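PDB 3FX3: cyclic nucleotide-binding protein from Ruegeria pomeroyi, which probably binds DNA as a dimeric transcription regulator of the CRP type, with a cyclic nucleotide-binding domain joined to a helix-turn-helix domain. Local coordinates for residues E49-V57 and V90-P98; T153-F161 and R187-A198. All coordinates share one frame; numbering follows the deposited sequence.

Contact 1 (E49-V57 and V90-P98); sequences EEKAQAIHV and VALRNTPYP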
ATOM      1  N   GLU B  49      15.694  21.132  -3.679  1.00 30.11           N
ATOM      2  CA  GLU B  49      16.714  21.272  -4.712  1.00 30.86           C
ATOM      3  C   GLU B  49      18.110  20.750  -4.367  1.00 30.47           C
ATOM      4  O   GLU B  49      18.937  20.668  -5.247  1.00 30.54           O
ATOM      5  CB  GLU B  49      16.825  22.714  -5.260  1.00 31.55           C
ATOM      6  CG  GLU B  49      15.500  23.311  -5.705  1.00 34.13           C
ATOM      7  CD  GLU B  49      14.751  22.436  -6.705  1.00 38.73           C
ATOM      8  OE1 GLU B  49      15.405  21.785  -7.569  1.00 39.56           O
ATOM      9  OE2 GLU B  49      13.505  22.402  -6.608  1.00 42.11           O
ATOM     10  N   GLU B  50      18.389  20.392  -3.121  1.00 30.39           N
ATOM     11  CA  GLU B  50      19.681  19.788  -2.808  1.00 30.40           C
ATOM     12  C   GLU B  50      19.761  18.356  -3.381  1.00 31.10           C
ATOM     13  O   GLU B  50      18.738  17.796  -3.757  1.00 30.70           O
ATOM     14  CB  GLU B  50      19.920  19.810  -1.298  1.00 30.39           C
ATOM     15  CG  GLU B  50      20.090  21.254  -0.741  1.00 28.59           C
ATOM     16  CD  GLU B  50      20.225  21.308   0.781  1.00 27.64           C
ATOM     17  OE1 GLU B  50      19.965  20.298   1.491  1.00 25.77           O
ATOM     18  OE2 GLU B  50      20.607  22.369   1.287  1.00 27.00           O
ATOM     19  N   LYS B  51      20.967  17.790  -3.468  1.00 32.09           N
ATOM     20  CA  LYS B  51      21.161  16.422  -3.985  1.00 33.48           C
ATOM     21  C   LYS B  51      20.732  15.408  -2.952  1.00 32.71           C
ATOM     22  O   LYS B  51      21.029  15.557  -1.771  1.00 32.27           O
ATOM     23  CB  LYS B  51      22.635  16.128  -4.288  1.00 34.32           C
ATOM     24  CG  LYS B  51      23.231  16.966  -5.364  1.00 39.21           C
ATOM     25  CD  LYS B  51      24.715  16.569  -5.633  1.00 44.35           C
ATOM     26  CE  LYS B  51      25.542  17.754  -6.190  1.00 46.27           C
ATOM     27  NZ  LYS B  51      26.944  17.322  -6.584  1.00 49.25           N
ATOM     28  N   ALA B  52      20.067  14.354  -3.396  1.00 32.74           N
ATOM     29  CA  ALA B  52      19.561  13.336  -2.481  1.00 32.57           C
ATOM     30  C   ALA B  52      20.671  12.317  -2.221  1.00 32.84           C
ATOM     31  O   ALA B  52      20.770  11.307  -2.907  1.00 35.49           O
ATOM     32  CB  ALA B  52      18.322  12.651  -3.070  1.00 32.20           C
ATOM     33  N   GLN B  53      21.488  12.539  -1.212  1.00 32.13           N
ATOM     34  CA  GLN B  53      22.689  11.742  -1.043  1.00 31.97           C
ATOM     35  C   GLN B  53      22.523  10.620  -0.037  1.00 30.50           C
ATOM     36  O   GLN B  53      23.446   9.863   0.170  1.00 30.05           O
ATOM     37  CB  GLN B  53      23.826  12.635  -0.573  1.00 32.46           C
ATOM     38  CG  GLN B  53      24.216  13.703  -1.553  1.00 35.65           C
ATOM     39  CD  GLN B  53      25.174  14.694  -0.913  1.00 38.52           C
ATOM     40  OE1 GLN B  53      24.840  15.376   0.100  1.00 38.38           O
ATOM     41  NE2 GLN B  53      26.382  14.750  -1.458  1.00 36.30           N
ATOM     42  N   ALA B  54      21.359  10.533   0.595  1.00 29.29           N
ATOM     43  CA  ALA B  54      21.090   9.503   1.582  1.00 28.50           C
ATOM     44  C   ALA B  54      19.611   9.230   1.620  1.00 28.26           C
ATOM     45  O   ALA B  54      18.788  10.065   1.166  1.00 28.45           O
ATOM     46  CB  ALA B  54      21.580   9.940   2.993  1.00 28.27           C
ATOM     47  N   ILE B  55      19.278   8.060   2.154  1.00 26.91           N
ATOM     48  CA  ILE B  55      17.917   7.709   2.477  1.00 26.96           C
ATOM     49  C   ILE B  55      17.808   7.808   3.993  1.00 26.04           C
ATOM     50  O   ILE B  55      18.743   7.462   4.704  1.00 25.83           O
ATOM     51  CB  ILE B  55      17.582   6.282   2.021  1.00 27.06           C
ATOM     52  CG1 ILE B  55      17.753   6.153   0.490  1.00 29.46           C
ATOM     53  CG2 ILE B  55      16.171   5.920   2.397  1.00 27.03           C
ATOM     54  CD1 ILE B  55      17.606   4.699  -0.026  1.00 29.79           C
ATOM     55  N   HIS B  56      16.660   8.243   4.472  1.00 25.28           N
ATOM     56  CA  HIS B  56      16.499   8.658   5.866  1.00 25.57           C
ATOM     57  C   HIS B  56      15.545   7.792   6.635  1.00 25.40           C
ATOM     58  O   HIS B  56      14.485   7.453   6.149  1.00 26.03           O
ATOM     59  CB  HIS B  56      16.043  10.121   5.916  1.00 24.67           C
ATOM     60  CG  HIS B  56      16.760  10.984   4.934  1.00 25.01           C
ATOM     61  ND1 HIS B  56      18.047  11.429   5.134  1.00 25.42           N
ATOM     62  CD2 HIS B  56      16.390  11.440   3.711  1.00 26.56           C
ATOM     63  CE1 HIS B  56      18.431  12.147   4.092  1.00 25.12           C
ATOM     64  NE2 HIS B  56      17.441  12.173   3.214  1.00 26.07           N
ATOM     65  N   VAL B  57      15.935   7.472   7.860  1.00 25.58           N
ATOM     66  CA  VAL B  57      15.133   6.700   8.770  1.00 24.99           C
ATOM     67  C   VAL B  57      15.085   7.384  10.148  1.00 25.53           C
ATOM     68  O   VAL B  57      16.137   7.563  10.806  1.00 25.59           O
ATOM     69  CB  VAL B  57      15.717   5.288   8.948  1.00 25.30           C
ATOM     70  CG1 VAL B  57      14.778   4.463   9.813  1.00 23.40           C
ATOM     71  CG2 VAL B  57      15.955   4.588   7.578  1.00 24.27           C
ATOM     72  N   VAL B  90      13.701   9.263  -4.338  1.00 28.30           N
ATOM     73  CA  VAL B  90      14.505  10.333  -4.878  1.00 27.62           C
ATOM     74  C   VAL B  90      15.991  10.006  -4.795  1.00 27.51           C
ATOM     75  O   VAL B  90      16.775  10.398  -5.671  1.00 26.81           O
ATOM     76  CB  VAL B  90      14.133  11.720  -4.263  1.00 28.61           C
ATOM     77  CG1 VAL B  90      14.350  11.764  -2.753  1.00 28.87           C
ATOM     78  CG2 VAL B  90      14.956  12.763  -4.934  1.00 28.83           C
ATOM     79  N   ALA B  91      16.380   9.246  -3.772  1.00 27.19           N
ATOM     80  CA  ALA B  91      17.747   8.847  -3.635  1.00 27.48           C
ATOM     81  C   ALA B  91      18.129   7.857  -4.764  1.00 28.29           C
ATOM     82  O   ALA B  91      19.200   7.962  -5.346  1.00 28.11           O
ATOM     83  CB  ALA B  91      18.005   8.235  -2.245  1.00 26.76           C
ATOM     84  N   LEU B  92      17.239   6.929  -5.095  1.00 27.82           N
ATOM     85  CA  LEU B  92      17.545   5.981  -6.155  1.00 28.40           C
ATOM     86  C   LEU B  92      17.459   6.646  -7.551  1.00 28.74           C
ATOM     87  O   LEU B  92      18.135   6.236  -8.477  1.00 29.32           O
ATOM     88  CB  LEU B  92      16.616   4.770  -6.058  1.00 27.21           C
ATOM     89  CG  LEU B  92      16.725   3.916  -4.792  1.00 27.88           C
ATOM     90  CD1 LEU B  92      15.690   2.792  -4.882  1.00 23.93           C
ATOM     91  CD2 LEU B  92      18.089   3.363  -4.672  1.00 28.42           C
ATOM     92  N   ARG B  93      16.635   7.663  -7.721  1.00 29.82           N
ATOM     93  CA  ARG B  93      16.604   8.373  -8.998  1.00 30.78           C
ATOM     94  C   ARG B  93      17.694   9.404  -9.102  1.00 31.51           C
ATOM     95  O   ARG B  93      17.950   9.931 -10.179  1.00 30.37           O
ATOM     96  CB  ARG B  93      15.266   9.055  -9.234  1.00 30.92           C
ATOM     97  CG  ARG B  93      14.199   8.070  -9.553  1.00 32.02           C
ATOM     98  CD  ARG B  93      12.830   8.586  -9.199  1.00 34.15           C
ATOM     99  NE  ARG B  93      11.787   7.654  -9.646  1.00 34.50           N
ATOM    100  CZ  ARG B  93      10.499   7.785  -9.357  1.00 36.50           C
ATOM    101  NH1 ARG B  93      10.090   8.808  -8.624  1.00 37.40           N
ATOM    102  NH2 ARG B  93       9.611   6.910  -9.813  1.00 36.89           N
ATOM    103  N   ASN B  94      18.290   9.738  -7.963  1.00 32.89           N
ATOM    104  CA  ASN B  94      19.263  10.789  -7.918  1.00 33.96           C
ATOM    105  C   ASN B  94      18.740  12.077  -8.564  1.00 34.42           C
ATOM    106  O   ASN B  94      19.426  12.690  -9.362  1.00 34.71           O
ATOM    107  CB  ASN B  94      20.548  10.326  -8.611  1.00 34.91           C
ATOM    108  CG  ASN B  94      21.686  11.249  -8.337  1.00 39.19           C
ATOM    109  OD1 ASN B  94      21.691  11.975  -7.328  1.00 44.23           O
ATOM    110  ND2 ASN B  94      22.640  11.286  -9.245  1.00 43.66           N
ATOM    111  N   THR B  95      17.516  12.472  -8.226  1.00 34.57           N
ATOM    112  CA  THR B  95      16.983  13.749  -8.655  1.00 35.23           C
ATOM    113  C   THR B  95      16.942  14.724  -7.448  1.00 34.13           C
ATOM    114  O   THR B  95      17.042  14.312  -6.307  1.00 33.69           O
ATOM    115  CB  THR B  95      15.579  13.594  -9.317  1.00 35.43           C
ATOM    116  OG1 THR B  95      14.764  12.759  -8.493  1.00 36.93           O
ATOM    117  CG2 THR B  95      15.681  12.989 -10.789  1.00 36.04           C
ATOM    118  N   PRO B  96      16.820  16.025  -7.713  1.00 32.73           N
ATOM    119  CA  PRO B  96      16.900  16.987  -6.613  1.00 32.25           C
ATOM    120  C   PRO B  96      15.699  16.861  -5.659  1.00 31.85           C
ATOM    121  O   PRO B  96      14.616  16.502  -6.089  1.00 31.78           O
ATOM    122  CB  PRO B  96      16.914  18.350  -7.329  1.00 32.46           C
ATOM    123  CG  PRO B  96      17.418  18.046  -8.757  1.00 32.71           C
ATOM    124  CD  PRO B  96      16.794  16.671  -9.034  1.00 33.10           C
ATOM    125  N   TYR B  97      15.896  17.131  -4.374  1.00 30.88           N
ATOM    126  CA  TYR B  97      14.809  17.031  -3.412  1.00 30.49           C
ATOM    127  C   TYR B  97      13.654  17.934  -3.836  1.00 29.87           C
ATOM    128  O   TYR B  97      13.878  19.105  -4.132  1.00 30.26           O
ATOM    129  CB  TYR B  97      15.264  17.442  -2.024  1.00 30.16           C
ATOM    130  CG  TYR B  97      16.055  16.418  -1.253  1.00 29.94           C
ATOM    131  CD1 TYR B  97      15.523  15.168  -0.982  1.00 31.44           C
ATOM    132  CD2 TYR B  97      17.332  16.708  -0.757  1.00 30.12           C
ATOM    133  CE1 TYR B  97      16.229  14.216  -0.261  1.00 29.95           C
ATOM    134  CE2 TYR B  97      18.057  15.747   0.001  1.00 30.67           C
ATOM    135  CZ  TYR B  97      17.467  14.501   0.248  1.00 31.80           C
ATOM    136  OH  TYR B  97      18.123  13.518   0.983  1.00 33.75           O
ATOM    137  N   PRO B  98      12.420  17.395  -3.881  1.00 29.69           N
ATOM    138  CA  PRO B  98      11.242  18.180  -4.234  1.00 30.24           C
ATOM    139  C   PRO B  98      10.638  18.883  -3.018  1.00 30.03           C
ATOM    140  O   PRO B  98       9.733  19.684  -3.171  1.00 31.80           O
ATOM    141  CB  PRO B  98      10.266  17.125  -4.785  1.00 30.48           C
ATOM    142  CG  PRO B  98      10.619  15.888  -4.093  1.00 29.60           C
ATOM    143  CD  PRO B  98      12.090  15.964  -3.742  1.00 30.01           C
TER
HETATM  144  O   HOH W   1      19.627  14.082  -6.124  1.00 29.15           O
HETATM  145  O   HOH W   2      21.244   9.676  -4.920  1.00 44.11           O
HETATM  146  O   HOH W   3      16.417  10.910   0.040  1.00 29.62           O
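In the cyclic nucleotide-binding domain, the chain before strand 54-58 is pinned to the turn that follows helix 88-93, chiefly through Tyr97 and Ala52. Two backbone bonds join the outer ends. Glu49 N donates to Tyr97 O at 2.8 Å, and Tyr97 N to Glu50 O at 3.0 Å. Tyr97 CG stands anti to the carbonyl carbon (chi1 -78°), which carries the ring along residues 50-52 to His56. Ala52 CA lies over one ring face in a CH-pi contact, 4.0 Å from the centroid. This domain has the cupin-type beta fold, and helix 88-93 is its short helix between strands 84-86 and 100-103. In relatives the phosphate-binding cassette of the nucleotide pocket lies in this region. His56 NE2 donates to Tyr97 OH at 2.7 Å, with the oxygen in the imidazole plane. ND1 is hydrogen-bonded to His111 ND1, so a bond at each nitrogen holds the ring's rotation. Ala52, the centre of an inverse gamma turn, also touches Val90 CG2 with its methyl. Ala91 CB packs tightly against Ile55 CG1 at 3.4 Å. A water accepts from Ala52 N and donates to Asn94 OD1, just past the helix, and weakly to Thr95 O.

Contact 2 (T153-F161 and R187-A198); sequences TGAQRVAEF and RLGMKPESLSRA. With PO4 (phosphate ion), chain H.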
ATOM      1  N   THR B 153     -14.588   4.326  13.226  1.00 33.93           N
ATOM      2  CA  THR B 153     -14.879   5.746  13.428  1.00 33.63           C
ATOM      3  C   THR B 153     -13.596   6.583  13.572  1.00 33.50           C
ATOM      4  O   THR B 153     -12.494   6.048  13.768  1.00 33.27           O
ATOM      5  CB  THR B 153     -15.705   5.993  14.718  1.00 33.76           C
ATOM      6  OG1 THR B 153     -14.881   5.713  15.862  1.00 32.18           O
ATOM      7  CG2 THR B 153     -16.999   5.135  14.723  1.00 32.10           C
ATOM      8  N   GLY B 154     -13.745   7.904  13.500  1.00 32.86           N
ATOM      9  CA  GLY B 154     -12.618   8.786  13.739  1.00 32.60           C
ATOM     10  C   GLY B 154     -11.826   8.436  14.993  1.00 32.25           C
ATOM     11  O   GLY B 154     -10.597   8.318  14.950  1.00 31.61           O
ATOM     12  N   ALA B 155     -12.519   8.303  16.120  1.00 31.64           N
ATOM     13  CA  ALA B 155     -11.848   8.000  17.374  1.00 31.82           C
ATOM     14  C   ALA B 155     -11.079   6.696  17.235  1.00 31.88           C
ATOM     15  O   ALA B 155      -9.940   6.583  17.722  1.00 32.36           O
ATOM     16  CB  ALA B 155     -12.865   7.923  18.557  1.00 31.95           C
ATOM     17  N   GLN B 156     -11.698   5.708  16.579  1.00 31.65           N
ATOM     18  CA  GLN B 156     -11.074   4.398  16.413  1.00 31.62           C
ATOM     19  C   GLN B 156      -9.813   4.505  15.578  1.00 31.41           C
ATOM     20  O   GLN B 156      -8.815   3.845  15.864  1.00 30.91           O
ATOM     21  CB  GLN B 156     -12.044   3.375  15.796  1.00 31.32           C
ATOM     22  CG  GLN B 156     -13.102   2.903  16.795  1.00 33.06           C
ATOM     23  CD  GLN B 156     -14.104   1.944  16.203  1.00 33.38           C
ATOM     24  OE1 GLN B 156     -14.734   2.240  15.194  1.00 34.62           O
ATOM     25  NE2 GLN B 156     -14.274   0.789  16.847  1.00 34.21           N
ATOM     26  N   ARG B 157      -9.852   5.343  14.550  1.00 31.62           N
ATOM     27  CA  ARG B 157      -8.676   5.509  13.694  1.00 32.19           C
ATOM     28  C   ARG B 157      -7.519   6.116  14.456  1.00 31.42           C
ATOM     29  O   ARG B 157      -6.392   5.733  14.237  1.00 30.62           O
ATOM     30  CB  ARG B 157      -9.004   6.332  12.459  1.00 32.50           C
ATOM     31  CG  ARG B 157      -9.974   5.615  11.480  1.00 34.86           C
ATOM     32  CD  ARG B 157     -10.481   6.608  10.429  1.00 38.84           C
ATOM     33  NE  ARG B 157      -9.341   7.073   9.688  1.00 43.01           N
ATOM     34  CZ  ARG B 157      -9.090   8.309   9.290  1.00 42.11           C
ATOM     35  NH1 ARG B 157      -9.913   9.322   9.496  1.00 42.37           N
ATOM     36  NH2 ARG B 157      -7.976   8.499   8.639  1.00 44.01           N
ATOM     37  N   VAL B 158      -7.804   7.026  15.386  1.00 31.44           N
ATOM     38  CA  VAL B 158      -6.743   7.653  16.188  1.00 31.13           C
ATOM     39  C   VAL B 158      -6.174   6.643  17.185  1.00 31.29           C
ATOM     40  O   VAL B 158      -4.944   6.578  17.393  1.00 30.59           O
ATOM     41  CB  VAL B 158      -7.262   8.916  16.904  1.00 31.14           C
ATOM     42  CG1 VAL B 158      -6.210   9.485  17.883  1.00 30.28           C
ATOM     43  CG2 VAL B 158      -7.672   9.947  15.862  1.00 31.02           C
ATOM     44  N   ALA B 159      -7.069   5.845  17.781  1.00 31.18           N
ATOM     45  CA  ALA B 159      -6.658   4.748  18.669  1.00 32.06           C
ATOM     46  C   ALA B 159      -5.657   3.848  17.944  1.00 33.09           C
ATOM     47  O   ALA B 159      -4.613   3.491  18.463  1.00 33.67           O
ATOM     48  CB  ALA B 159      -7.885   3.932  19.111  1.00 31.34           C
ATOM     49  N   GLU B 160      -5.999   3.511  16.718  1.00 33.89           N
ATOM     50  CA  GLU B 160      -5.173   2.662  15.867  1.00 35.56           C
ATOM     51  C   GLU B 160      -3.799   3.280  15.581  1.00 35.05           C
ATOM     52  O   GLU B 160      -2.742   2.613  15.601  1.00 34.78           O
ATOM     53  CB  GLU B 160      -5.944   2.464  14.562  1.00 36.36           C
ATOM     54  CG  GLU B 160      -5.594   1.264  13.809  1.00 41.16           C
ATOM     55  CD  GLU B 160      -6.039  -0.047  14.493  1.00 44.06           C
ATOM     56  OE1 GLU B 160      -7.272  -0.317  14.623  1.00 45.09           O
ATOM     57  OE2 GLU B 160      -5.119  -0.823  14.851  1.00 46.04           O
ATOM     58  N   PHE B 161      -3.819   4.572  15.277  1.00 34.60           N
ATOM     59  CA  PHE B 161      -2.596   5.321  15.083  1.00 34.43           C
ATOM     60  C   PHE B 161      -1.719   5.288  16.355  1.00 33.91           C
ATOM     61  O   PHE B 161      -0.537   4.987  16.312  1.00 33.69           O
ATOM     62  CB  PHE B 161      -2.956   6.752  14.640  1.00 35.01           C
ATOM     63  CG  PHE B 161      -1.777   7.671  14.551  1.00 37.09           C
ATOM     64  CD1 PHE B 161      -0.989   7.682  13.414  1.00 39.07           C
ATOM     65  CD2 PHE B 161      -1.458   8.517  15.602  1.00 37.72           C
ATOM     66  CE1 PHE B 161       0.116   8.517  13.322  1.00 39.74           C
ATOM     67  CE2 PHE B 161      -0.361   9.375  15.502  1.00 39.54           C
ATOM     68  CZ  PHE B 161       0.423   9.357  14.351  1.00 38.69           C
ATOM     69  N   ARG B 187      -1.896  14.139   8.802  1.00 29.41           N
ATOM     70  CA  ARG B 187      -1.487  12.795   8.482  1.00 30.48           C
ATOM     71  C   ARG B 187      -2.685  11.814   8.410  1.00 30.34           C
ATOM     72  O   ARG B 187      -2.729  10.905   7.545  1.00 30.49           O
ATOM     73  CB  ARG B 187      -0.477  12.303   9.496  1.00 30.65           C
ATOM     74  CG  ARG B 187       0.083  10.964   9.112  1.00 34.19           C
ATOM     75  CD  ARG B 187       1.382  10.637   9.831  1.00 36.30           C
ATOM     76  NE  ARG B 187       1.599   9.204   9.770  1.00 37.79           N
ATOM     77  CZ  ARG B 187       2.733   8.570  10.076  1.00 39.01           C
ATOM     78  NH1 ARG B 187       3.844   9.214  10.439  1.00 35.77           N
ATOM     79  NH2 ARG B 187       2.758   7.251   9.963  1.00 39.80           N
ATOM     80  N   LEU B 188      -3.650  12.005   9.302  1.00 29.86           N
ATOM     81  CA  LEU B 188      -4.792  11.141   9.350  1.00 30.41           C
ATOM     82  C   LEU B 188      -5.915  11.624   8.451  1.00 30.49           C
ATOM     83  O   LEU B 188      -6.982  11.041   8.427  1.00 30.37           O
ATOM     84  CB  LEU B 188      -5.266  10.965  10.798  1.00 30.81           C
ATOM     85  CG  LEU B 188      -4.226  10.321  11.716  1.00 30.65           C
ATOM     86  CD1 LEU B 188      -4.743  10.299  13.130  1.00 30.44           C
ATOM     87  CD2 LEU B 188      -3.838   8.906  11.246  1.00 30.63           C
ATOM     88  N   GLY B 189      -5.679  12.667   7.679  1.00 31.46           N
ATOM     89  CA  GLY B 189      -6.728  13.202   6.810  1.00 32.16           C
ATOM     90  C   GLY B 189      -7.952  13.701   7.571  1.00 32.37           C
ATOM     91  O   GLY B 189      -9.062  13.548   7.086  1.00 32.91           O
HETATM   92  N   MSE B 190      -7.755  14.260   8.768  1.00 32.58           N
HETATM   93  CA  MSE B 190      -8.876  14.714   9.622  1.00 33.60           C
HETATM   94  C   MSE B 190      -8.854  16.217   9.814  1.00 33.41           C
HETATM   95  O   MSE B 190      -7.785  16.814   9.905  1.00 32.13           O
HETATM   96  CB  MSE B 190      -8.823  14.065  11.011  1.00 34.16           C
HETATM   97  CG  MSE B 190      -8.991  12.573  11.006  1.00 36.59           C
HETATM   98 SE   MSE B 190      -8.673  11.768  12.772  1.00 41.56          SE
HETATM   99  CE  MSE B 190     -10.445  12.116  13.578  1.00 36.21           C
ATOM    100  N   LYS B 191     -10.030  16.828   9.903  1.00 34.67           N
ATOM    101  CA  LYS B 191     -10.107  18.239  10.341  1.00 35.91           C
ATOM    102  C   LYS B 191      -9.564  18.339  11.776  1.00 35.39           C
ATOM    103  O   LYS B 191      -9.748  17.414  12.564  1.00 34.80           O
ATOM    104  CB  LYS B 191     -11.547  18.767  10.296  1.00 36.56           C
ATOM    105  CG  LYS B 191     -12.178  18.854   8.889  1.00 40.99           C
ATOM    106  CD  LYS B 191     -11.352  19.754   7.941  1.00 45.63           C
ATOM    107  CE  LYS B 191     -12.143  20.177   6.682  1.00 48.32           C
ATOM    108  NZ  LYS B 191     -11.335  21.110   5.800  1.00 50.90           N
ATOM    109  N   PRO B 192      -8.861  19.432  12.105  1.00 35.94           N
ATOM    110  CA  PRO B 192      -8.352  19.702  13.474  1.00 36.02           C
ATOM    111  C   PRO B 192      -9.342  19.412  14.587  1.00 35.52           C
ATOM    112  O   PRO B 192      -9.007  18.760  15.587  1.00 35.55           O
ATOM    113  CB  PRO B 192      -8.041  21.196  13.431  1.00 35.86           C
ATOM    114  CG  PRO B 192      -7.612  21.441  12.005  1.00 36.40           C
ATOM    115  CD  PRO B 192      -8.317  20.402  11.133  1.00 36.29           C
ATOM    116  N   GLU B 193     -10.570  19.865  14.399  1.00 35.74           N
ATOM    117  CA  GLU B 193     -11.584  19.724  15.422  1.00 35.86           C
ATOM    118  C   GLU B 193     -12.056  18.274  15.545  1.00 35.47           C
ATOM    119  O   GLU B 193     -12.423  17.822  16.644  1.00 34.76           O
ATOM    120  CB  GLU B 193     -12.743  20.724  15.190  1.00 37.03           C
ATOM    121  CG  GLU B 193     -13.614  20.526  13.927  1.00 39.03           C
ATOM    122  CD  GLU B 193     -12.999  21.067  12.602  1.00 41.26           C
ATOM    123  OE1 GLU B 193     -11.846  21.574  12.538  1.00 37.50           O
ATOM    124  OE2 GLU B 193     -13.725  20.967  11.588  1.00 45.60           O
ATOM    125  N   SER B 194     -12.027  17.539  14.425  1.00 34.93           N
ATOM    126  CA  SER B 194     -12.313  16.105  14.445  1.00 34.68           C
ATOM    127  C   SER B 194     -11.269  15.348  15.247  1.00 33.35           C
ATOM    128  O   SER B 194     -11.612  14.472  16.029  1.00 33.10           O
ATOM    129  CB  SER B 194     -12.386  15.515  13.038  1.00 34.99           C
ATOM    130  OG  SER B 194     -13.504  16.011  12.335  1.00 36.69           O
ATOM    131  N   LEU B 195     -10.000  15.684  15.055  1.00 32.31           N
ATOM    132  CA  LEU B 195      -8.935  15.067  15.855  1.00 32.01           C
ATOM    133  C   LEU B 195      -9.161  15.331  17.343  1.00 32.40           C
ATOM    134  O   LEU B 195      -8.949  14.439  18.174  1.00 32.50           O
ATOM    135  CB  LEU B 195      -7.548  15.563  15.432  1.00 31.21           C
ATOM    136  CG  LEU B 195      -6.361  14.937  16.165  1.00 30.24           C
ATOM    137  CD1 LEU B 195      -6.382  13.435  16.003  1.00 29.11           C
ATOM    138  CD2 LEU B 195      -5.032  15.500  15.694  1.00 27.72           C
ATOM    139  N   SER B 196      -9.611  16.538  17.673  1.00 32.88           N
ATOM    140  CA  SER B 196      -9.855  16.908  19.074  1.00 33.55           C
ATOM    141  C   SER B 196     -10.990  16.119  19.716  1.00 33.72           C
ATOM    142  O   SER B 196     -10.874  15.679  20.873  1.00 32.80           O
ATOM    143  CB  SER B 196     -10.118  18.416  19.207  1.00 33.41           C
ATOM    144  OG  SER B 196      -8.906  19.105  18.993  1.00 35.06           O
ATOM    145  N   ARG B 197     -12.085  15.969  18.975  1.00 34.44           N
ATOM    146  CA  ARG B 197     -13.183  15.110  19.410  1.00 35.37           C
ATOM    147  C   ARG B 197     -12.678  13.689  19.630  1.00 35.06           C
ATOM    148  O   ARG B 197     -13.010  13.064  20.637  1.00 35.02           O
ATOM    149  CB  ARG B 197     -14.299  15.057  18.366  1.00 36.25           C
ATOM    150  CG  ARG B 197     -15.076  16.357  18.198  1.00 39.83           C
ATOM    151  CD  ARG B 197     -16.435  16.127  17.474  1.00 44.59           C
ATOM    152  NE  ARG B 197     -16.321  16.147  16.003  1.00 47.99           N
ATOM    153  CZ  ARG B 197     -16.167  17.249  15.251  1.00 49.60           C
ATOM    154  NH1 ARG B 197     -16.079  17.125  13.923  1.00 50.79           N
ATOM    155  NH2 ARG B 197     -16.087  18.468  15.805  1.00 49.07           N
ATOM    156  N   ALA B 198     -11.867  13.185  18.698  1.00 33.74           N
ATOM    157  CA  ALA B 198     -11.377  11.820  18.826  1.00 33.72           C
ATOM    158  C   ALA B 198     -10.612  11.679  20.130  1.00 33.54           C
ATOM    159  O   ALA B 198     -10.860  10.745  20.887  1.00 32.76           O
ATOM    160  CB  ALA B 198     -10.514  11.387  17.623  1.00 32.81           C
TER
HETATM  161  P   PO4 H 237     -16.239  13.202  13.678  1.00114.44           P
HETATM  162  O1  PO4 H 237     -16.014  14.226  12.584  1.00113.76           O
HETATM  163  O2  PO4 H 237     -16.965  13.872  14.819  1.00115.23           O
HETATM  164  O3  PO4 H 237     -14.932  12.652  14.218  1.00114.35           O
HETATM  165  O4  PO4 H 237     -17.083  12.065  13.148  1.00114.39           O
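Gly154, at the start of helix 154-165, meets the methyl of the selenomethionine Met190, with Gly154 CA 4.0 Å from Met190 CE. This is the Crp-like helix-turn-helix domain. Segment 187-198 holds its turn and the start of helix 192-203, probably the recognition helix as in relatives. The two helix segments cross at -77°. Ala155 CA rests on Ala198 CB at 3.6 Å, where small residues let the backbones come close. Arg157 bends at chi3 (62°) and brings its guanidinium edge to the turn. Its NH2 donates to Leu188 O at 2.7 Å, the oxygen tilted from the guanidinium plane, and weakly to Glu147 O of the second subunit. With an alanine here, Leu188 O would probably lose this donor, the turn its polar tie, and Glu147 O of that subunit its weak partner. Val158 puts CG2 anti to its carbonyl carbon, and that one methyl meets Leu188 CD1, Met190 SE, Leu195 CD1 and Ala198 CB. Phe161 lays CD1 against Leu188 CD2 at 3.8 Å. Its CE1 sits over one face of the Arg187 guanidinium, with the planes 74° apart. Arg187 forms salt bridges with Glu84 and with Glu147 of the second subunit. On helix 192-203, a phosphate, probably from the crystallisation liquor, accepts hydrogen bonds from Arg197 NE to O2 at 2.6 Å and from Arg197 NH1 to O1 at 3.2 Å.

How the contacts relate
Contact 1 closes before contact 2 opens along the chain. The first lies in the cyclic nucleotide-binding domain, the second in the helix-turn-helix domain, on opposite sides of the chain's centre. Their centres are 32 Å apart, and their nearest atoms about 11 Å, so they do not touch. Helix 125-147 lies between them in sequence. Both meet the second subunit. Arg93, in segment 90-98, is hydrogen-bonded to Thr134 of that subunit. Glu84 begins strand 84-86, next to strand 54-58 of contact 1 in the sheet, so Arg187 of contact 2 ties the two domains. The phosphate sits at segment 187-198, in the helix-turn-helix domain, so it is no stand-in for a cyclic nucleotide in the other domain.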